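Xylose isomerase-like TIM barrel domain-containing protein (Sinorhizobium meliloti, PDB 3JU2) is of unknown function but binds a zinc ion at the mouth of a TIM barrel of the xylose isomerase-like type. Local coordinates at residues G221-G226 with Q246-F251; I177-V182 with H204-W209; T14-C19 with A37-Q42; I142-P147 with N157-A162; L65-F70 with V102-G107. All coordinates share one frame; numbering follows the deposited sequence.

Contact 1. Residues G221-G226 with Q246-F251; sequences GMMGDG and QEVEIF. With ZN (zinc ion), chain D.
Met222 and Met223, in the loop after barrel strand 201-206, pack on Ile250 and Val248, the first just beyond and the second at the end of the last strand of the TIM barrel, 246-248. Apolar packing carries the contact. Met223 sets out with CG anti to its carbonyl carbon (chi1 -60°) and then bends twice, curling SD and CE against both methyls of Val248; CE comes within 3.7 Å of Val248 CG2. Met222 is likewise folded back, its CE resting 3.7 Å from Ile250 CD1. Methionine suits both places, because an unbranched, pliable chain can mould itself to branched neighbours. With an alanine in place of Met223, the Val248 methyls would probably lose this cover and a gap would open between loop and strand.

Polar bonds shape the loop itself. A type II turn runs from Met222 to Asp225, closed by Asp225 N to Met222 O at 3.0 Å. Gly224 takes its third position with a positive phi of 98°, where a side chain would jam against the preceding carbonyl. Arg271 of helix 261-276 holds the turn from outside, through Met223 O and Asp225 OD1.

Metal binding uses the other side of the strand end. Val248 and Ile250 point toward the loop, whereas Glu249 between them points away, its extended chain placing OE1 2.1 Å from the zinc ion.

Contact 2. Residues I177-V182 with H204-W209; sequences IDVYHV and HHICDW. With ZN (zinc ion), chain D.
Asp178 and His205 stand side by side on one face of paired parallel strands and both bind the zinc ion, Asp178 through OD2 at 2.0 Å and His205 through ND1 at 2.3 Å. Here the packing is tight. His205 N donates to Ile177 O at 2.8 Å, and His205 O accepts from Val179 N in a nearly straight bond, so the histidine backbone is gripped on both its polar atoms. The two metal ligands cross at about a right angle, carboxylate and imidazole planes 60° apart, with His205 CB close against Asp178 CG. Aspartate suits its place doubly: OD2 serves the metal and also receives Arg220 NH1, while OD1 caps helix 179-182 by accepting from Tyr180 N, which comes from above the carboxylate plane. Val179 fills the next position, its CG1 at the edge of the His204 ring, whose ND1 is bound by Arg234.

Beyond this point the backbones diverge, from a CA separation of 4.3 Å (Asp178, His205) to 6.3 Å (Tyr180, Trp209), with no hydrogen bonds between them. Cys207 SG lies 3.6 Å from Tyr180 CB, a small side chain beside the tyrosine, oblique to its ring. The tyrosine, with CG anti to its backbone N (chi1 -157°), reaches Trp209, whose CE3 sits over one ring face 3.5 Å from Tyr180 CE1; the rings are inclined at 36°. Cys207 O is buried without a polar partner.

Strand 201-206 pairs on its other side with strand 246-248, Val179 leans on helix 230-239, and Trp209 reaches Ala151 of the second subunit.

Contact 3. Residues T14-C19 with A37-Q42; sequences TIREQC and APWRDQ
Cys19 O and Gln42 NE2 are joined by one water, which donates to the carbonyl at 2.7 Å and accepts from the amide at 3.1 Å. The other end of the same amide is also in use: Gln42 OE1 accepts from Trp39 N at 2.9 Å. Trp39 is the N-cap of helix 40-46 and Gln42 the third residue after it; Gln42 OE1 thus satisfies the N-H of the N-cap residue. Glutamine suits this place, since its extended chain holds the helix start with the oxygen and leaves the NH2 to face the other loop.

Arg16 makes the remaining contacts, though it is modelled in two conformers and its placement is therefore less certain. In the one described here, CG stands between the backbone N and carbonyl carbon (chi1 83°) and the chain bends twice more, bringing the guanidinium to Trp39. NH2 lies over a face of the indole, 3.2 Å from Trp39 CD2. The two planes are almost perpendicular, so the cation-pi contact is made by the edge of the guanidinium. NH1 turns to Asp41 OD2 in a long salt bridge of 3.5 Å. Asp41, in the first turn of its helix, would probably also be favoured by the helix dipole.

Trp39 is held by NE1 to Asn11 OD1 and touches the zinc ligand Glu249. Loops after strands 8-11 and 35-37 meet in this way at the C-terminal mouth of the barrel, the end where TIM barrels carry their sites.

Contact 4. Residues I142-P147 with N157-A162; sequences IEPLHP and NTLGQA. With ZN (zinc ion), chain D.
The loop that carries zinc ligand Glu143 out of barrel strand 140-142 folds back on the start of helix 159-169, with Leu145 against Asn157 and Pro144 against Thr158. Asn157 supplies the one hydrogen bond between them: ND2 donates to Leu145 O at 3.2 Å, the oxygen lying near the amide plane although the donor stands 50° above the carbonyl plane. The same oxygen also receives Asn157 CA-H, at 3.1 Å between CA and O. With CG anti to the carbonyl carbon (chi1 -56°), the amide reaches further partners as well, ND2 to Ala154 O and OD1 to Arg119. A leucine in its place would probably leave Leu145 O and Arg119 without these mates and the loop less firmly tied.

Prolines suit the neighbouring positions, being rigid and apolar. Pro144 CB rests 3.6 Å from Thr158 O, and Pro147 CD comes 3.8 Å from Asn157 O. Ala162 CB, small enough to let the helix approach, meets Ile142 CG2 at 3.8 Å. The helix start is capped by its own side chains: Thr158 is the N-cap, its OG1 accepting from Gln161 N, while Gln161 OE1 holds Asn157 N at 2.9 Å. Turned away from this packing, Glu143 binds the zinc ion through OE2 at 2.1 Å.

Leu159 and Ala162 press on Val175 of strand 173-178, Pro144 touches helix 179-182, and at the dimer interface Pro147 meets Pro147 of the second subunit while Thr158 meets its Trp184.

Contact 5. Residues L65-F70 with V102-G107; sequences LCRGGF and VLVAGG
Phe70 and Val104 lie side by side and point the same way, with Phe70 CZ 3.8 Å from Val104 CG1. The ring turns one face over Val104 O, which stands off-centre 3.7 Å above the plane, and the same oxygen accepts from Phe70 N at 2.8 Å. CD1 of Phe70 touches Gly106 CA. Arg67 crosses obliquely at the valine's other methyl, its CG near Val104 CG2. The guanidinium is turned so that Phe70 CZ lies 3.4 Å over one of its faces, while Arg67 NH2 stands at the edge of the phenyl ring; NH2 also bonds a glycerol, probably from the crystallisation liquor. A long, flat-ended arginine can thus touch the valine with its stem, meet the phenyl ring with its guanidinium and still reach the glycerol.

The backbones run parallel, but not regularly. Val102 N donates to Leu65 O and Val102 O accepts from Gly68 N, three residues on rather than two, so one extra residue bulges from strand 61-69 where a cis peptide precedes Arg67. Gly68 O then accepts from Val104 N at 2.9 Å. Glycine is called for at Gly69 and Gly106, by their positive phi and by the clashes a CB would make with Val104 O and Phe70 CA; a CB on Gly68 would probably crowd Leu103 CD2.

Helix 76-96 makes the beta-alpha-beta crossover between the two strands and packs on Leu65 and Leu103; strand 101-104 passes on to strand 140-142 through Leu103, while Cys66 pairs with the segment holding Pro38 and Arg40.

All five contacts belong to one eight-stranded parallel barrel, and most of their segments lie at or just beyond the C-terminal ends of its strands. Along the chain they come in the order contact 3, 5, 4, 2 and 1, each closing before the next opens. Contacts 1 and 2 have centres about 8 Å apart and share the pairing of strands 201-206 and 246-248; contacts 4 and 5 are about 12 Å apart. Contacts 3 and 4, about 23 Å apart, lie on opposite sides of the chain's centre. The zinc ion draws one ligand each from contacts 1 and 4 and two from contact 2, building the metal site from four consecutive strand ends, 140-142 to 246-248.

Contact 1. Residues G221-G226 with Q246-F251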
# COMPACT_ATOMS: atom_id res chain seq x y z
N GLY A 221 14.71 -1.88 4.80
CA GLY A 221 15.90 -2.74 4.74
C GLY A 221 17.08 -2.19 3.96
O GLY A 221 16.94 -1.32 3.09
N MET A 222 18.25 -2.72 4.30
CA MET A 222 19.43 -2.58 3.46
C MET A 222 19.20 -3.45 2.22
O MET A 222 18.63 -4.53 2.32
CB MET A 222 20.69 -3.06 4.21
CG MET A 222 22.03 -2.93 3.43
SD MET A 222 22.68 -1.40 2.90
CE MET A 222 23.09 -0.66 4.51
N MET A 223 19.65 -2.96 1.08
CA MET A 223 19.58 -3.69 -0.19
C MET A 223 20.08 -5.12 -0.04
O MET A 223 21.19 -5.35 0.45
CB MET A 223 20.36 -2.93 -1.26
CG MET A 223 19.86 -1.51 -1.55
SD MET A 223 20.40 -0.13 -0.50
CE MET A 223 22.21 -0.33 -0.62
N GLY A 224 19.24 -6.09 -0.41
CA GLY A 224 19.61 -7.51 -0.29
C GLY A 224 19.10 -8.22 0.94
O GLY A 224 19.02 -9.45 0.97
N ASP A 225 18.75 -7.46 1.98
CA ASP A 225 18.18 -8.05 3.18
C ASP A 225 16.69 -8.35 3.02
O ASP A 225 16.11 -9.08 3.81
CB ASP A 225 18.36 -7.09 4.38
CG ASP A 225 19.77 -7.17 4.98
OD1 ASP A 225 20.63 -7.90 4.43
OD2 ASP A 225 20.00 -6.51 6.01
N GLY A 226 16.08 -7.78 1.98
CA GLY A 226 14.65 -7.98 1.77
C GLY A 226 14.28 -8.78 0.54
O GLY A 226 15.01 -9.68 0.11
N GLN A 246 21.98 5.62 -8.27
CA GLN A 246 21.04 4.98 -7.37
C GLN A 246 21.26 5.55 -5.97
O GLN A 246 22.37 5.48 -5.44
CB GLN A 246 21.25 3.48 -7.33
CG GLN A 246 20.99 2.79 -8.67
CD GLN A 246 21.20 1.32 -8.61
OE1 GLN A 246 20.63 0.63 -7.76
NE2 GLN A 246 22.00 0.82 -9.53
N GLU A 247 20.20 6.10 -5.37
CA GLU A 247 20.27 6.82 -4.11
C GLU A 247 19.75 5.98 -2.94
O GLU A 247 18.56 5.69 -2.83
CB GLU A 247 19.54 8.15 -4.24
CG GLU A 247 19.40 8.99 -2.96
CD GLU A 247 18.36 10.10 -3.10
OE1 GLU A 247 18.45 10.90 -4.08
OE2 GLU A 247 17.44 10.19 -2.24
N VAL A 248 20.67 5.57 -2.07
CA VAL A 248 20.32 4.82 -0.86
C VAL A 248 19.55 5.65 0.19
O VAL A 248 20.10 6.58 0.81
CB VAL A 248 21.55 4.19 -0.19
CG1 VAL A 248 21.13 3.32 0.99
CG2 VAL A 248 22.29 3.32 -1.18
N GLU A 249 18.30 5.26 0.41
CA GLU A 249 17.44 5.87 1.44
C GLU A 249 16.83 4.81 2.38
O GLU A 249 15.86 4.10 2.03
CB GLU A 249 16.35 6.73 0.79
CG GLU A 249 15.53 7.55 1.80
CD GLU A 249 14.45 8.36 1.13
OE1 GLU A 249 13.84 7.82 0.19
OE2 GLU A 249 14.21 9.52 1.52
N ILE A 250 17.43 4.69 3.56
CA ILE A 250 17.04 3.67 4.53
C ILE A 250 16.61 4.37 5.82
O ILE A 250 17.37 5.16 6.35
CB ILE A 250 18.23 2.71 4.84
CG1 ILE A 250 18.60 1.88 3.59
CG2 ILE A 250 17.87 1.76 5.98
CD1 ILE A 250 19.92 1.16 3.72
N PHE A 251 15.39 4.12 6.29
CA PHE A 251 15.00 4.55 7.65
C PHE A 251 14.96 3.28 8.46
O PHE A 251 14.11 2.40 8.21
CB PHE A 251 13.63 5.24 7.71
CG PHE A 251 13.41 6.32 6.68
CD1 PHE A 251 14.43 7.16 6.26
CD2 PHE A 251 12.13 6.54 6.17
CE1 PHE A 251 14.20 8.17 5.30
CE2 PHE A 251 11.89 7.55 5.22
CZ PHE A 251 12.94 8.37 4.80
ZN ZN D . 12.63 7.81 -1.50

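Contact 2. Residues I177-V182 with H204-W209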
# COMPACT_ATOMS: atom_id res chain seq x y z
N ILE A 177 11.52 7.69 -8.39
CA ILE A 177 11.08 6.33 -8.23
C ILE A 177 11.84 5.68 -7.06
O ILE A 177 13.02 5.36 -7.19
CB ILE A 177 11.27 5.48 -9.52
CG1 ILE A 177 10.55 6.14 -10.71
CG2 ILE A 177 10.83 4.02 -9.30
CD1 ILE A 177 10.83 5.46 -12.04
N ASP A 178 11.14 5.51 -5.93
CA ASP A 178 11.70 4.82 -4.75
C ASP A 178 11.16 3.41 -4.69
O ASP A 178 9.93 3.19 -4.58
CB ASP A 178 11.35 5.60 -3.47
CG ASP A 178 12.06 5.05 -2.18
OD1 ASP A 178 12.41 3.86 -2.05
OD2 ASP A 178 12.28 5.87 -1.27
N VAL A 179 12.05 2.42 -4.75
CA VAL A 179 11.63 1.02 -4.74
C VAL A 179 10.74 0.64 -3.54
O VAL A 179 9.87 -0.22 -3.68
CB VAL A 179 12.85 0.04 -4.86
CG1 VAL A 179 13.65 0.32 -6.16
CG2 VAL A 179 13.77 0.08 -3.59
N TYR A 180 10.93 1.30 -2.39
CA TYR A 180 10.15 1.00 -1.19
C TYR A 180 8.68 1.32 -1.44
O TYR A 180 7.79 0.58 -1.03
CB TYR A 180 10.64 1.81 0.02
CG TYR A 180 10.26 1.18 1.33
CD1 TYR A 180 10.91 0.03 1.77
CD2 TYR A 180 9.25 1.73 2.14
CE1 TYR A 180 10.56 -0.59 2.98
CE2 TYR A 180 8.91 1.14 3.38
CZ TYR A 180 9.58 -0.01 3.79
OH TYR A 180 9.25 -0.61 4.98
N HIS A 181 8.46 2.42 -2.15
CA HIS A 181 7.11 2.91 -2.42
C HIS A 181 6.37 2.21 -3.57
O HIS A 181 5.15 2.17 -3.55
CB HIS A 181 7.19 4.41 -2.64
CG HIS A 181 7.74 5.16 -1.46
ND1 HIS A 181 7.41 4.83 -0.16
CD2 HIS A 181 8.57 6.22 -1.38
CE1 HIS A 181 8.03 5.66 0.67
NE2 HIS A 181 8.73 6.51 -0.05
N VAL A 182 7.11 1.65 -4.53
CA VAL A 182 6.50 1.20 -5.81
C VAL A 182 6.71 -0.27 -6.17
O VAL A 182 6.04 -0.77 -7.09
CB VAL A 182 7.00 2.04 -7.01
CG1 VAL A 182 6.80 3.53 -6.78
CG2 VAL A 182 8.50 1.75 -7.29
N HIS A 204 16.18 7.76 -8.62
CA HIS A 204 15.92 6.37 -8.32
C HIS A 204 16.46 6.09 -6.90
O HIS A 204 17.67 6.23 -6.63
CB HIS A 204 16.58 5.48 -9.38
CG HIS A 204 16.50 4.01 -9.10
ND1 HIS A 204 17.36 3.11 -9.68
CD2 HIS A 204 15.65 3.28 -8.34
CE1 HIS A 204 17.07 1.89 -9.28
NE2 HIS A 204 16.04 1.96 -8.46
N HIS A 205 15.55 5.73 -5.99
CA HIS A 205 15.94 5.49 -4.59
C HIS A 205 15.91 4.02 -4.30
O HIS A 205 14.99 3.30 -4.73
CB HIS A 205 15.04 6.21 -3.58
CG HIS A 205 15.02 7.70 -3.73
ND1 HIS A 205 14.32 8.51 -2.87
CD2 HIS A 205 15.61 8.52 -4.63
CE1 HIS A 205 14.46 9.77 -3.24
NE2 HIS A 205 15.24 9.81 -4.30
N ILE A 206 16.89 3.56 -3.54
CA ILE A 206 17.03 2.16 -3.25
C ILE A 206 17.14 1.83 -1.77
O ILE A 206 17.50 2.65 -1.00
CB ILE A 206 18.16 1.52 -4.07
CG1 ILE A 206 19.46 2.28 -3.89
CG2 ILE A 206 17.81 1.53 -5.51
CD1 ILE A 206 20.68 1.47 -4.18
N CYS A 207 16.81 0.60 -1.44
CA CYS A 207 16.60 0.06 -0.11
C CYS A 207 15.87 -1.24 -0.32
O CYS A 207 15.85 -1.72 -1.40
CB CYS A 207 15.80 1.01 0.77
SG CYS A 207 14.22 1.43 0.21
N ASP A 208 15.29 -1.83 0.70
CA ASP A 208 14.63 -3.10 0.53
C ASP A 208 13.41 -3.22 1.41
O ASP A 208 13.29 -2.55 2.38
CB ASP A 208 15.57 -4.27 0.78
CG ASP A 208 15.38 -5.42 -0.18
OD1 ASP A 208 16.33 -6.15 -0.39
OD2 ASP A 208 14.30 -5.63 -0.71
N TRP A 209 12.52 -4.09 1.01
CA TRP A 209 11.30 -4.39 1.76
C TRP A 209 11.57 -5.66 2.56
O TRP A 209 11.69 -6.77 2.01
CB TRP A 209 10.11 -4.62 0.80
CG TRP A 209 8.83 -4.83 1.54
CD1 TRP A 209 8.33 -6.02 1.99
CD2 TRP A 209 7.89 -3.82 1.95
NE1 TRP A 209 7.14 -5.81 2.66
CE2 TRP A 209 6.85 -4.48 2.64
CE3 TRP A 209 7.84 -2.43 1.80
CZ2 TRP A 209 5.74 -3.78 3.19
CZ3 TRP A 209 6.74 -1.73 2.33
CH2 TRP A 209 5.71 -2.42 3.03
ZN ZN D . 12.63 7.81 -1.50

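Contact 3. Residues T14-C19 with A37-Q42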
# COMPACT_ATOMS: atom_id res chain seq x y z
N THR A 14 19.84 8.04 5.71
CA THR A 14 20.41 6.72 5.95
C THR A 14 21.35 6.70 7.18
O THR A 14 21.46 5.69 7.85
CB THR A 14 21.16 6.24 4.70
OG1 THR A 14 20.21 6.07 3.63
CG2 THR A 14 21.90 4.92 4.95
N ILE A 15 22.04 7.82 7.40
CA ILE A 15 22.91 8.00 8.57
C ILE A 15 22.52 9.25 9.38
O ILE A 15 23.38 9.95 9.94
CB ILE A 15 24.44 7.97 8.20
CG1 ILE A 15 24.76 8.92 7.03
CG2 ILE A 15 24.90 6.52 7.96
CD1 ILE A 15 26.27 9.12 6.78
N ARG A 16 21.20 9.52 9.46
CA ARG A 16 20.75 10.74 10.11
C ARG A 16 20.91 10.75 11.64
O ARG A 16 21.16 11.81 12.21
CB ARG A 16 19.34 11.16 9.68
CG ARG A 16 18.19 10.48 10.40
CD ARG A 16 16.99 11.44 10.56
NE ARG A 16 16.50 11.97 9.29
CZ ARG A 16 16.55 13.24 8.90
NH1 ARG A 16 17.08 14.18 9.68
NH2 ARG A 16 16.07 13.59 7.72
N GLU A 17 20.81 9.58 12.28
CA GLU A 17 20.99 9.51 13.73
C GLU A 17 22.44 9.74 14.12
O GLU A 17 22.72 10.36 15.15
CB GLU A 17 20.47 8.19 14.30
CG GLU A 17 18.92 8.09 14.34
CD GLU A 17 18.21 9.32 14.92
OE1 GLU A 17 18.57 9.76 16.04
OE2 GLU A 17 17.27 9.82 14.27
N GLN A 18 23.35 9.29 13.26
CA GLN A 18 24.79 9.33 13.50
C GLN A 18 25.46 10.65 13.15
O GLN A 18 26.40 11.04 13.83
CB GLN A 18 25.50 8.20 12.75
CG GLN A 18 24.98 6.82 13.07
CD GLN A 18 23.94 6.32 12.04
OE1 GLN A 18 22.98 7.02 11.71
NE2 GLN A 18 24.12 5.09 11.57
N CYS A 19 25.01 11.32 12.09
CA CYS A 19 25.76 12.44 11.49
C CYS A 19 24.91 13.63 11.13
O CYS A 19 23.75 13.48 10.75
CB CYS A 19 26.46 12.00 10.19
SG CYS A 19 27.42 10.53 10.30
N ALA A 37 22.00 13.02 -1.15
CA ALA A 37 20.75 13.76 -1.08
C ALA A 37 20.51 14.19 0.38
O ALA A 37 20.13 13.38 1.22
CB ALA A 37 19.59 12.93 -1.60
N PRO A 38 20.75 15.48 0.67
CA PRO A 38 20.56 15.99 2.02
C PRO A 38 19.12 16.38 2.28
O PRO A 38 18.31 16.49 1.34
CB PRO A 38 21.45 17.23 2.04
CG PRO A 38 21.38 17.74 0.62
CD PRO A 38 21.25 16.52 -0.26
N TRP A 39 18.81 16.60 3.56
CA TRP A 39 17.49 17.04 3.98
C TRP A 39 17.58 18.51 4.38
O TRP A 39 18.64 18.99 4.79
CB TRP A 39 16.98 16.15 5.14
CG TRP A 39 16.52 14.79 4.65
CD1 TRP A 39 17.27 13.84 4.00
CD2 TRP A 39 15.20 14.24 4.75
NE1 TRP A 39 16.50 12.75 3.70
CE2 TRP A 39 15.22 12.97 4.14
CE3 TRP A 39 14.00 14.70 5.29
CZ2 TRP A 39 14.09 12.15 4.08
CZ3 TRP A 39 12.88 13.89 5.23
CH2 TRP A 39 12.93 12.63 4.61
N ARG A 40 16.46 19.21 4.23
CA ARG A 40 16.41 20.64 4.49
C ARG A 40 16.79 21.03 5.93
O ARG A 40 17.45 22.03 6.13
CB ARG A 40 15.05 21.20 4.09
CG ARG A 40 14.87 21.25 2.58
CD ARG A 40 13.44 21.51 2.24
NE ARG A 40 13.07 22.87 2.56
CZ ARG A 40 11.82 23.29 2.71
NH1 ARG A 40 10.81 22.44 2.57
NH2 ARG A 40 11.58 24.56 3.00
N ASP A 41 16.43 20.20 6.91
CA ASP A 41 16.82 20.45 8.31
C ASP A 41 18.33 20.30 8.57
O ASP A 41 18.91 21.05 9.35
CB ASP A 41 15.97 19.65 9.31
CG ASP A 41 16.17 18.14 9.21
OD1 ASP A 41 16.63 17.62 8.17
OD2 ASP A 41 15.85 17.45 10.20
N GLN A 42 18.96 19.36 7.86
CA GLN A 42 20.42 19.16 7.89
C GLN A 42 21.17 20.35 7.31
O GLN A 42 22.22 20.76 7.83
CB GLN A 42 20.81 17.88 7.14
CG GLN A 42 20.16 16.63 7.68
CD GLN A 42 20.50 15.40 6.88
OE1 GLN A 42 20.39 15.40 5.65
NE2 GLN A 42 20.89 14.34 7.56
O HOH W 1 21.38 14.69 10.56

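Contact 4. Residues I142-P147 with N157-A162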
# COMPACT_ATOMS: atom_id res chain seq x y z
N ILE A 142 8.04 14.42 -8.17
CA ILE A 142 6.96 13.83 -7.38
C ILE A 142 7.42 12.44 -6.95
O ILE A 142 7.72 11.60 -7.79
CB ILE A 142 5.64 13.71 -8.19
CG1 ILE A 142 5.17 15.11 -8.63
CG2 ILE A 142 4.56 12.97 -7.37
CD1 ILE A 142 4.00 15.05 -9.59
N GLU A 143 7.46 12.20 -5.65
CA GLU A 143 7.81 10.87 -5.19
C GLU A 143 6.53 10.17 -4.76
O GLU A 143 5.98 10.52 -3.69
CB GLU A 143 8.83 10.94 -4.04
CG GLU A 143 9.11 9.58 -3.44
CD GLU A 143 10.20 9.61 -2.38
OE1 GLU A 143 10.41 10.65 -1.72
OE2 GLU A 143 10.83 8.57 -2.19
N PRO A 144 6.03 9.23 -5.58
CA PRO A 144 4.88 8.50 -5.10
C PRO A 144 5.27 7.71 -3.84
O PRO A 144 6.35 7.11 -3.79
CB PRO A 144 4.55 7.54 -6.24
CG PRO A 144 5.77 7.44 -7.07
CD PRO A 144 6.45 8.76 -6.93
N LEU A 145 4.42 7.78 -2.82
CA LEU A 145 4.67 7.08 -1.56
C LEU A 145 3.84 5.83 -1.45
O LEU A 145 2.72 5.73 -1.99
CB LEU A 145 4.42 7.98 -0.35
CG LEU A 145 5.69 8.49 0.36
CD1 LEU A 145 6.55 9.40 -0.51
CD2 LEU A 145 5.32 9.21 1.68
N HIS A 146 4.38 4.84 -0.75
CA HIS A 146 3.65 3.63 -0.46
C HIS A 146 2.19 3.94 -0.02
O HIS A 146 1.95 4.86 0.77
CB HIS A 146 4.34 2.84 0.66
CG HIS A 146 3.93 1.41 0.69
ND1 HIS A 146 2.69 1.00 1.13
CD2 HIS A 146 4.58 0.29 0.29
CE1 HIS A 146 2.60 -0.32 1.01
NE2 HIS A 146 3.74 -0.77 0.53
N PRO A 147 1.22 3.18 -0.57
CA PRO A 147 -0.20 3.27 -0.16
C PRO A 147 -0.44 3.33 1.37
O PRO A 147 -1.37 3.98 1.79
CB PRO A 147 -0.80 2.02 -0.75
CG PRO A 147 -0.07 1.91 -2.04
CD PRO A 147 1.38 2.24 -1.69
N ASN A 157 0.21 8.08 -4.43
CA ASN A 157 0.49 6.71 -3.98
C ASN A 157 0.79 5.69 -5.05
O ASN A 157 1.00 4.53 -4.72
CB ASN A 157 -0.66 6.18 -3.11
CG ASN A 157 -0.93 7.10 -1.94
OD1 ASN A 157 -1.97 7.76 -1.88
ND2 ASN A 157 0.03 7.20 -1.04
N THR A 158 0.77 6.10 -6.32
CA THR A 158 1.20 5.19 -7.40
C THR A 158 2.00 5.96 -8.45
O THR A 158 1.84 7.19 -8.63
CB THR A 158 0.04 4.38 -8.14
OG1 THR A 158 -0.64 5.24 -9.06
CG2 THR A 158 -0.99 3.68 -7.18
N LEU A 159 2.87 5.23 -9.13
CA LEU A 159 3.69 5.82 -10.17
C LEU A 159 2.78 6.31 -11.32
O LEU A 159 3.04 7.38 -11.87
CB LEU A 159 4.71 4.80 -10.67
CG LEU A 159 5.76 5.29 -11.68
CD1 LEU A 159 6.44 6.56 -11.24
CD2 LEU A 159 6.78 4.14 -11.92
N GLY A 160 1.75 5.53 -11.63
CA GLY A 160 0.71 5.90 -12.63
C GLY A 160 0.06 7.24 -12.34
O GLY A 160 -0.01 8.11 -13.20
N GLN A 161 -0.39 7.41 -11.09
CA GLN A 161 -0.93 8.68 -10.63
C GLN A 161 0.06 9.84 -10.72
O GLN A 161 -0.31 10.96 -11.12
CB GLN A 161 -1.45 8.54 -9.19
CG GLN A 161 -2.16 9.75 -8.62
CD GLN A 161 -2.25 9.68 -7.12
OE1 GLN A 161 -1.68 8.77 -6.51
NE2 GLN A 161 -2.94 10.65 -6.50
N ALA A 162 1.31 9.59 -10.31
CA ALA A 162 2.34 10.63 -10.35
C ALA A 162 2.60 11.04 -11.81
O ALA A 162 2.75 12.21 -12.11
CB ALA A 162 3.62 10.13 -9.70
ZN ZN D . 12.63 7.81 -1.50

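Contact 5. Residues L65-F70 with V102-G107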
# COMPACT_ATOMS: atom_id res chain seq x y z
N LEU A 65 17.13 17.15 -3.31
CA LEU A 65 16.89 17.73 -2.01
C LEU A 65 15.58 17.24 -1.41
O LEU A 65 14.57 17.31 -2.03
CB LEU A 65 16.87 19.24 -2.11
CG LEU A 65 16.74 20.02 -0.80
CD1 LEU A 65 17.89 19.82 0.08
CD2 LEU A 65 16.50 21.44 -1.01
N CYS A 66 15.66 16.71 -0.19
CA CYS A 66 14.47 16.32 0.55
C CYS A 66 14.09 17.41 1.53
O CYS A 66 14.96 18.07 2.11
CB CYS A 66 14.71 15.00 1.29
SG CYS A 66 15.07 13.59 0.21
N ARG A 67 12.79 17.60 1.73
CA ARG A 67 11.84 17.53 0.65
C ARG A 67 10.92 18.75 0.62
O ARG A 67 10.79 19.46 1.58
CB ARG A 67 10.99 16.28 0.79
CG ARG A 67 10.17 16.26 2.04
CD ARG A 67 10.52 15.16 2.98
NE ARG A 67 9.92 15.37 4.28
CZ ARG A 67 9.22 14.47 4.95
NH1 ARG A 67 8.72 14.77 6.13
NH2 ARG A 67 9.02 13.26 4.45
N GLY A 68 10.28 18.95 -0.51
CA GLY A 68 9.12 19.78 -0.59
C GLY A 68 7.83 19.00 -0.55
O GLY A 68 7.83 17.83 -0.30
N GLY A 69 6.73 19.68 -0.80
CA GLY A 69 5.43 19.07 -0.81
C GLY A 69 4.55 19.55 0.32
O GLY A 69 4.54 20.68 0.67
N PHE A 70 3.81 18.63 0.89
CA PHE A 70 2.93 18.90 2.04
C PHE A 70 1.91 19.99 1.73
O PHE A 70 1.77 20.97 2.45
CB PHE A 70 3.75 19.10 3.32
CG PHE A 70 4.49 17.85 3.71
CD1 PHE A 70 3.81 16.80 4.34
CD2 PHE A 70 5.82 17.67 3.34
CE1 PHE A 70 4.47 15.60 4.66
CE2 PHE A 70 6.50 16.48 3.65
CZ PHE A 70 5.82 15.45 4.31
N VAL A 102 12.67 16.85 -4.38
CA VAL A 102 11.74 15.76 -4.13
C VAL A 102 10.45 16.30 -3.47
O VAL A 102 10.52 17.06 -2.51
CB VAL A 102 12.39 14.63 -3.24
CG1 VAL A 102 11.37 13.54 -2.83
CG2 VAL A 102 13.58 14.01 -3.95
N LEU A 103 9.29 15.91 -3.98
CA LEU A 103 8.01 16.33 -3.41
C LEU A 103 7.27 15.16 -2.77
O LEU A 103 6.99 14.14 -3.42
CB LEU A 103 7.11 16.97 -4.47
CG LEU A 103 7.61 18.20 -5.23
CD1 LEU A 103 6.52 18.65 -6.18
CD2 LEU A 103 8.02 19.34 -4.31
N VAL A 104 6.97 15.31 -1.48
CA VAL A 104 6.15 14.34 -0.73
C VAL A 104 4.83 15.05 -0.46
O VAL A 104 4.78 16.08 0.22
CB VAL A 104 6.85 13.88 0.56
CG1 VAL A 104 5.89 13.05 1.42
CG2 VAL A 104 8.12 13.08 0.22
N ALA A 105 3.77 14.49 -1.02
CA ALA A 105 2.54 15.22 -1.30
C ALA A 105 1.83 15.84 -0.09
O ALA A 105 1.28 16.93 -0.20
CB ALA A 105 1.58 14.34 -2.09
N GLY A 106 1.89 15.17 1.07
CA GLY A 106 1.04 15.54 2.21
C GLY A 106 -0.19 14.64 2.20
O GLY A 106 -0.64 14.20 1.14
N GLY A 107 -0.74 14.35 3.38
CA GLY A 107 -1.94 13.50 3.48
C GLY A 107 -3.21 14.31 3.61
O GLY A 107 -3.28 15.47 3.15